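Local coordinates for putative membrane protein (PDB 5TF3), which is of unknown function but folds as a compact, all-helical DUF1198 family domain from Yersinia pestis, at residues Arg34-Gln37 with Met38-Ser42; Ser26-Gln29 with Glu30-Pro33. One frame throughout, in Å; residues are numbered along the deposited sequence.

Overall arrangement
Both contacts are local and follow each other along the chain. Interaction 2 (26-29 with 30-33) covers the end of helix 22-29 and the short connection after it. Interaction 1 (34-37 with 38-42) lies on the next helix, 33-45. Their centres are about 10 Å apart, and they pack against each other. F39 CD2 lies 3.7 Å from L28 CD2, and F39 CZ lies 3.9 Å from M27 CE. T36 OG1 is 3.3 Å from M31 CB. The function is unknown, and neither contact can be tied to an active site. A 1,2-ethanediol, probably from the crystallisation liquor, sits about 4 Å from the side chain of M38 in interaction 1.

Interaction 1 of 2, residues Arg34-Gln37 with Met38-Ser42; sequences RQTQ and MFIRS
R34 and M38 meet one turn apart on the alpha-helix 33-45. The R34 O atom takes a bond from M38 N at 2.9 Å, nearly straight at the hydrogen (168°). The side chains run side by side and point the same way. R34 CG stands anti to the backbone N (chi1 -179°) and lies 3.5 Å from the selenium SE of M38. M38 is selenomethionine with two conformers, so this touch describes one of them. In the same conformer, M38 CG also lies 3.1 Å from R34 O.

Q35 O accepts F39 N at 2.9 Å. F39 CB packs against this oxygen, while its ring turns away to meet Y100 edge-to-face. The Q35 and M38 side chains both touch F99 of helix 91-100.

T36 O accepts I40 N at 2.8 Å. T36 CG2 lies alongside I40 CG1, 4.1 Å away, a loose apolar touch. The hydroxyl T36 OG1 is bonded to G32 O, one turn earlier. I40 itself is buried against helix 2-17.

Q37 O receives R41 N at 2.9 Å. The same oxygen lies over one face of the R41 guanidinium, which the chain bend at chi3 (53°) turns back toward it.

The four i to i+4 bonds thus satisfy the carbonyls of 34 to 37. F39 and I40 supply the buried apolar face. R34, Q37 and R41 occupy the exposed face. The helix is therefore amphipathic here, and between 34-37 and 38-42 the hydrogen bonds are all backbone ones.

Interaction 2 of 2, residues Ser26-Gln29 with Glu30-Pro33; sequences SMLQ and EMGP
M27 and M31 touch where helix 22-29 gives way to a helix-loop-helix connection. The loop is short, and helix 33-45 starts right after it. Both residues are selenomethionines and buried.

The M27 side chain has CG anti to its backbone N (chi1 176°) and bends at the last torsion, chi3. M31 starts differently, with CG anti to its carbonyl carbon, and then runs straight out to its methyl. The two chains cross obliquely. M31 CE lies 4.0 Å from M27 CG and 4.1 Å from M27 CE, so one methyl rests along the bent chain of the other residue. M31 SE sits 4.2 Å from L28 CD2. Beyond the pair, M27 packs on V58 and Y61 of helix 48-65, and both selenomethionines touch F101. The cluster ties the turn to helix 48-65 and to the loop carrying F101.

E30 begins with CG anti to its carbonyl carbon and bends at chi2 (-134°). CG comes 3.6 Å from S26 O, and the carboxylate leads away from the helix end. Its OE2 is held by two outside partners, a hydrogen bond with Y61 and a salt bridge with K66. These pin the acid against helix 48-65 and the residue that follows it.

The backbone changes from the alpha to the i to i+3 pattern here. E30 N reaches M27 O at 3.2 Å, well bent at the hydrogen (137°). The M31 backbone is then extended, and G32 takes the N-cap position of the next helix. M31 N bonds L28 O at 2.9 Å, approaching from above the carbonyl plane.

Interaction 1 of 2, residues Arg34-Gln37 with Met38-Ser42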
ATOM      1  N   ARG A  34     -14.549   8.057   7.353  1.00 44.88           N
ATOM      2  CA  ARG A  34     -15.153   6.729   7.270  1.00 44.29           C
ATOM      3  C   ARG A  34     -14.177   5.711   6.682  1.00 42.63           C
ATOM      4  O   ARG A  34     -14.034   4.596   7.201  1.00 41.58           O
ATOM      5  CB  ARG A  34     -16.439   6.777   6.450  1.00 47.89           C
ATOM      6  CG  ARG A  34     -17.097   5.420   6.356  1.00 55.20           C
ATOM      7  CD  ARG A  34     -18.563   5.498   5.989  1.00 61.48           C
ATOM      8  NE  ARG A  34     -18.808   5.878   4.601  1.00 63.16           N
ATOM      9  CZ  ARG A  34     -19.600   6.884   4.233  1.00 66.54           C
ATOM     10  NH1 ARG A  34     -20.222   7.620   5.151  1.00 64.70           N
ATOM     11  NH2 ARG A  34     -19.779   7.146   2.947  1.00 67.29           N
ATOM     12  N   GLN A  35     -13.487   6.090   5.601  1.00 40.76           N
ATOM     13  CA  GLN A  35     -12.482   5.212   5.001  1.00 40.20           C
ATOM     14  C   GLN A  35     -11.397   4.830   6.007  1.00 38.41           C
ATOM     15  O   GLN A  35     -10.953   3.669   6.048  1.00 36.82           O
ATOM     16  CB  GLN A  35     -11.860   5.891   3.774  1.00 38.77           C
ATOM     17  CG  GLN A  35     -12.827   6.177   2.617  1.00 48.16           C
ATOM     18  CD  GLN A  35     -13.600   7.488   2.761  1.00 55.48           C
ATOM     19  OE1 GLN A  35     -13.483   8.189   3.771  1.00 52.10           O
ATOM     20  NE2 GLN A  35     -14.399   7.821   1.748  1.00 60.00           N
ATOM     21  N   THR A  36     -10.928   5.793   6.804  1.00 42.43           N
ATOM     22  CA  THR A  36      -9.917   5.480   7.816  1.00 42.35           C
ATOM     23  C   THR A  36     -10.455   4.464   8.815  1.00 39.52           C
ATOM     24  O   THR A  36      -9.785   3.476   9.136  1.00 37.32           O
ATOM     25  CB  THR A  36      -9.471   6.753   8.545  1.00 46.19           C
ATOM     26  OG1 THR A  36      -9.075   7.742   7.588  1.00 44.04           O
ATOM     27  CG2 THR A  36      -8.289   6.461   9.474  1.00 44.71           C
ATOM     28  N   GLN A  37     -11.679   4.689   9.309  1.00 38.78           N
ATOM     29  CA  GLN A  37     -12.269   3.792  10.302  1.00 39.36           C
ATOM     30  C   GLN A  37     -12.395   2.381   9.759  1.00 43.51           C
ATOM     31  O   GLN A  37     -12.075   1.405  10.453  1.00 40.03           O
ATOM     32  CB  GLN A  37     -13.639   4.316  10.742  1.00 41.72           C
ATOM     33  CG  GLN A  37     -13.588   5.611  11.539  1.00 58.43           C
ATOM     34  CD  GLN A  37     -14.975   6.231  11.723  1.00 67.10           C
ATOM     35  OE1 GLN A  37     -15.998   5.537  11.643  1.00 68.67           O
ATOM     36  NE2 GLN A  37     -15.012   7.542  11.959  1.00 72.85           N
HETATM   37  N   MSE A  38     -12.858   2.248   8.516  0.55 40.39           N
HETATM   38  CA  MSE A  38     -12.971   0.951   7.858  0.55 41.30           C
HETATM   39  C   MSE A  38     -11.601   0.289   7.697  0.55 39.73           C
HETATM   40  O   MSE A  38     -11.447  -0.909   7.950  0.55 40.15           O
HETATM   41  CB  MSE A  38     -13.666   1.112   6.496  0.55 43.48           C
HETATM   42  CG  MSE A  38     -15.073   1.741   6.599  0.55 49.29           C
HETATM   43 SE   MSE A  38     -15.839   2.466   4.923  0.55 66.63          SE
HETATM   44  CE  MSE A  38     -16.107   0.786   3.968  0.55 69.19           C
ATOM     45  N   PHE A  39     -10.601   1.079   7.290  1.00 37.34           N
ATOM     46  CA  PHE A  39      -9.265   0.525   7.086  1.00 35.53           C
ATOM     47  C   PHE A  39      -8.667   0.058   8.403  1.00 34.99           C
ATOM     48  O   PHE A  39      -8.093  -1.034   8.485  1.00 35.63           O
ATOM     49  CB  PHE A  39      -8.354   1.557   6.421  1.00 36.15           C
ATOM     50  CG  PHE A  39      -6.933   1.098   6.273  1.00 41.90           C
ATOM     51  CD1 PHE A  39      -6.574   0.235   5.241  1.00 43.22           C
ATOM     52  CD2 PHE A  39      -5.957   1.523   7.156  1.00 43.89           C
ATOM     53  CE1 PHE A  39      -5.260  -0.192   5.101  1.00 45.38           C
ATOM     54  CE2 PHE A  39      -4.630   1.096   7.018  1.00 42.24           C
ATOM     55  CZ  PHE A  39      -4.288   0.242   5.987  1.00 41.12           C
ATOM     56  N   ILE A  40      -8.797   0.879   9.444  1.00 34.87           N
ATOM     57  CA  ILE A  40      -8.268   0.540  10.764  1.00 36.87           C
ATOM     58  C   ILE A  40      -8.937  -0.717  11.297  1.00 39.24           C
ATOM     59  O   ILE A  40      -8.279  -1.603  11.859  1.00 37.12           O
ATOM     60  CB  ILE A  40      -8.470   1.723  11.732  1.00 39.05           C
ATOM     61  CG1 ILE A  40      -7.509   2.868  11.398  1.00 41.03           C
ATOM     62  CG2 ILE A  40      -8.374   1.267  13.163  1.00 42.49           C
ATOM     63  CD1 ILE A  40      -6.151   2.434  11.023  1.00 47.54           C
ATOM     64  N   ARG A  41     -10.263  -0.796  11.160  1.00 43.34           N
ATOM     65  CA  ARG A  41     -10.979  -1.945  11.699  1.00 47.68           C
ATOM     66  C   ARG A  41     -10.597  -3.221  10.967  1.00 49.10           C
ATOM     67  O   ARG A  41     -10.450  -4.276  11.589  1.00 50.90           O
ATOM     68  CB  ARG A  41     -12.489  -1.734  11.635  1.00 48.19           C
ATOM     69  CG  ARG A  41     -13.247  -2.914  12.246  1.00 56.83           C
ATOM     70  CD  ARG A  41     -14.734  -2.656  12.373  1.00 64.53           C
ATOM     71  NE  ARG A  41     -15.274  -2.239  11.091  1.00 69.07           N
ATOM     72  CZ  ARG A  41     -15.856  -1.068  10.867  1.00 67.55           C
ATOM     73  NH1 ARG A  41     -16.009  -0.188  11.856  1.00 65.72           N
ATOM     74  NH2 ARG A  41     -16.293  -0.787   9.645  1.00 65.30           N
ATOM     75  N   SER A  42     -10.421  -3.151   9.644  1.00 54.71           N
ATOM     76  CA  SER A  42     -10.077  -4.371   8.922  1.00 57.83           C
ATOM     77  C   SER A  42      -8.632  -4.782   9.195  1.00 50.56           C
ATOM     78  O   SER A  42      -8.318  -5.977   9.200  1.00 51.39           O
ATOM     79  CB  SER A  42     -10.337  -4.202   7.419  1.00 61.47           C
ATOM     80  OG  SER A  42      -9.187  -3.743   6.727  1.00 67.58           O
TER

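Interaction 2 of 2, residues Ser26-Gln29 with Glu30-Pro33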
ATOM      1  N   SER A  26       0.941   9.074   7.947  1.00 35.50           N
ATOM      2  CA  SER A  26       0.779  10.024   6.845  1.00 39.65           C
ATOM      3  C   SER A  26      -0.274   9.548   5.853  1.00 38.16           C
ATOM      4  O   SER A  26      -1.078  10.346   5.353  1.00 38.90           O
ATOM      5  CB  SER A  26       2.115  10.248   6.140  1.00 45.49           C
ATOM      6  OG  SER A  26       2.991  10.945   7.006  1.00 58.07           O
HETATM    7  N   MSE A  27      -0.290   8.255   5.558  1.00 30.89           N
HETATM    8  CA  MSE A  27      -1.303   7.695   4.672  1.00 33.70           C
HETATM    9  C   MSE A  27      -2.711   7.805   5.263  1.00 38.88           C
HETATM   10  O   MSE A  27      -3.672   8.109   4.549  1.00 41.32           O
HETATM   11  CB  MSE A  27      -0.971   6.235   4.352  1.00 31.18           C
HETATM   12  CG  MSE A  27      -2.021   5.552   3.503  1.00 40.69           C
HETATM   13 SE   MSE A  27      -1.558   3.690   3.323  0.56 40.75          SE
HETATM   14  CE  MSE A  27      -1.882   3.185   5.187  1.00 36.57           C
ATOM     15  N   LEU A  28      -2.841   7.564   6.571  1.00 37.70           N
ATOM     16  CA  LEU A  28      -4.156   7.675   7.197  1.00 37.97           C
ATOM     17  C   LEU A  28      -4.694   9.095   7.101  1.00 37.48           C
ATOM     18  O   LEU A  28      -5.885   9.297   6.850  1.00 41.39           O
ATOM     19  CB  LEU A  28      -4.091   7.228   8.657  1.00 34.32           C
ATOM     20  CG  LEU A  28      -3.655   5.777   8.870  1.00 39.31           C
ATOM     21  CD1 LEU A  28      -3.562   5.485  10.365  1.00 39.94           C
ATOM     22  CD2 LEU A  28      -4.626   4.829   8.194  1.00 40.15           C
ATOM     23  N   GLN A  29      -3.827  10.095   7.294  1.00 39.24           N
ATOM     24  CA  GLN A  29      -4.264  11.489   7.242  1.00 46.60           C
ATOM     25  C   GLN A  29      -4.971  11.813   5.937  1.00 51.88           C
ATOM     26  O   GLN A  29      -5.876  12.651   5.918  1.00 55.47           O
ATOM     27  CB  GLN A  29      -3.072  12.424   7.413  1.00 50.42           C
ATOM     28  CG  GLN A  29      -2.466  12.430   8.787  1.00 66.19           C
ATOM     29  CD  GLN A  29      -1.287  13.385   8.869  1.00 78.33           C
ATOM     30  OE1 GLN A  29      -0.167  12.983   9.198  1.00 76.38           O
ATOM     31  NE2 GLN A  29      -1.532  14.657   8.556  1.00 87.12           N
ATOM     32  N   GLU A  30      -4.581  11.162   4.843  1.00 51.75           N
ATOM     33  CA  GLU A  30      -5.151  11.421   3.532  1.00 52.18           C
ATOM     34  C   GLU A  30      -6.293  10.477   3.183  1.00 53.64           C
ATOM     35  O   GLU A  30      -6.747  10.476   2.037  1.00 60.94           O
ATOM     36  CB  GLU A  30      -4.065  11.334   2.457  1.00 54.76           C
ATOM     37  CG  GLU A  30      -2.844  12.186   2.756  1.00 60.21           C
ATOM     38  CD  GLU A  30      -2.387  12.994   1.556  1.00 65.46           C
ATOM     39  OE1 GLU A  30      -3.247  13.405   0.751  1.00 68.32           O
ATOM     40  OE2 GLU A  30      -1.163  13.210   1.414  1.00 68.87           O
HETATM   41  N   MSE A  31      -6.740   9.652   4.120  1.00 49.34           N
HETATM   42  CA  MSE A  31      -7.985   8.936   3.926  1.00 44.69           C
HETATM   43  C   MSE A  31      -9.086   9.732   4.607  1.00 45.65           C
HETATM   44  O   MSE A  31      -8.838  10.394   5.610  1.00 48.51           O
HETATM   45  CB  MSE A  31      -7.926   7.530   4.508  1.00 44.73           C
HETATM   46  CG  MSE A  31      -6.980   6.587   3.816  1.00 41.44           C
HETATM   47 SE   MSE A  31      -7.062   4.901   4.733  0.57 38.33          SE
HETATM   48  CE  MSE A  31      -5.651   3.939   3.787  1.00 38.59           C
ATOM     49  N   GLY A  32     -10.301   9.672   4.078  1.00 41.07           N
ATOM     50  CA  GLY A  32     -11.421  10.294   4.750  1.00 46.19           C
ATOM     51  C   GLY A  32     -11.760   9.589   6.049  1.00 42.54           C
ATOM     52  O   GLY A  32     -11.287   8.482   6.323  1.00 37.85           O
ATOM     53  N   PRO A  33     -12.597  10.218   6.880  1.00 46.10           N
ATOM     54  CA  PRO A  33     -12.866   9.635   8.210  1.00 45.28           C
ATOM     55  C   PRO A  33     -13.492   8.248   8.151  1.00 44.83           C
ATOM     56  O   PRO A  33     -13.007   7.330   8.819  1.00 40.19           O
ATOM     57  CB  PRO A  33     -13.801  10.664   8.863  1.00 51.95           C
ATOM     58  CG  PRO A  33     -13.654  11.909   8.047  1.00 54.29           C
ATOM     59  CD  PRO A  33     -13.320  11.475   6.659  1.00 48.13           C
TER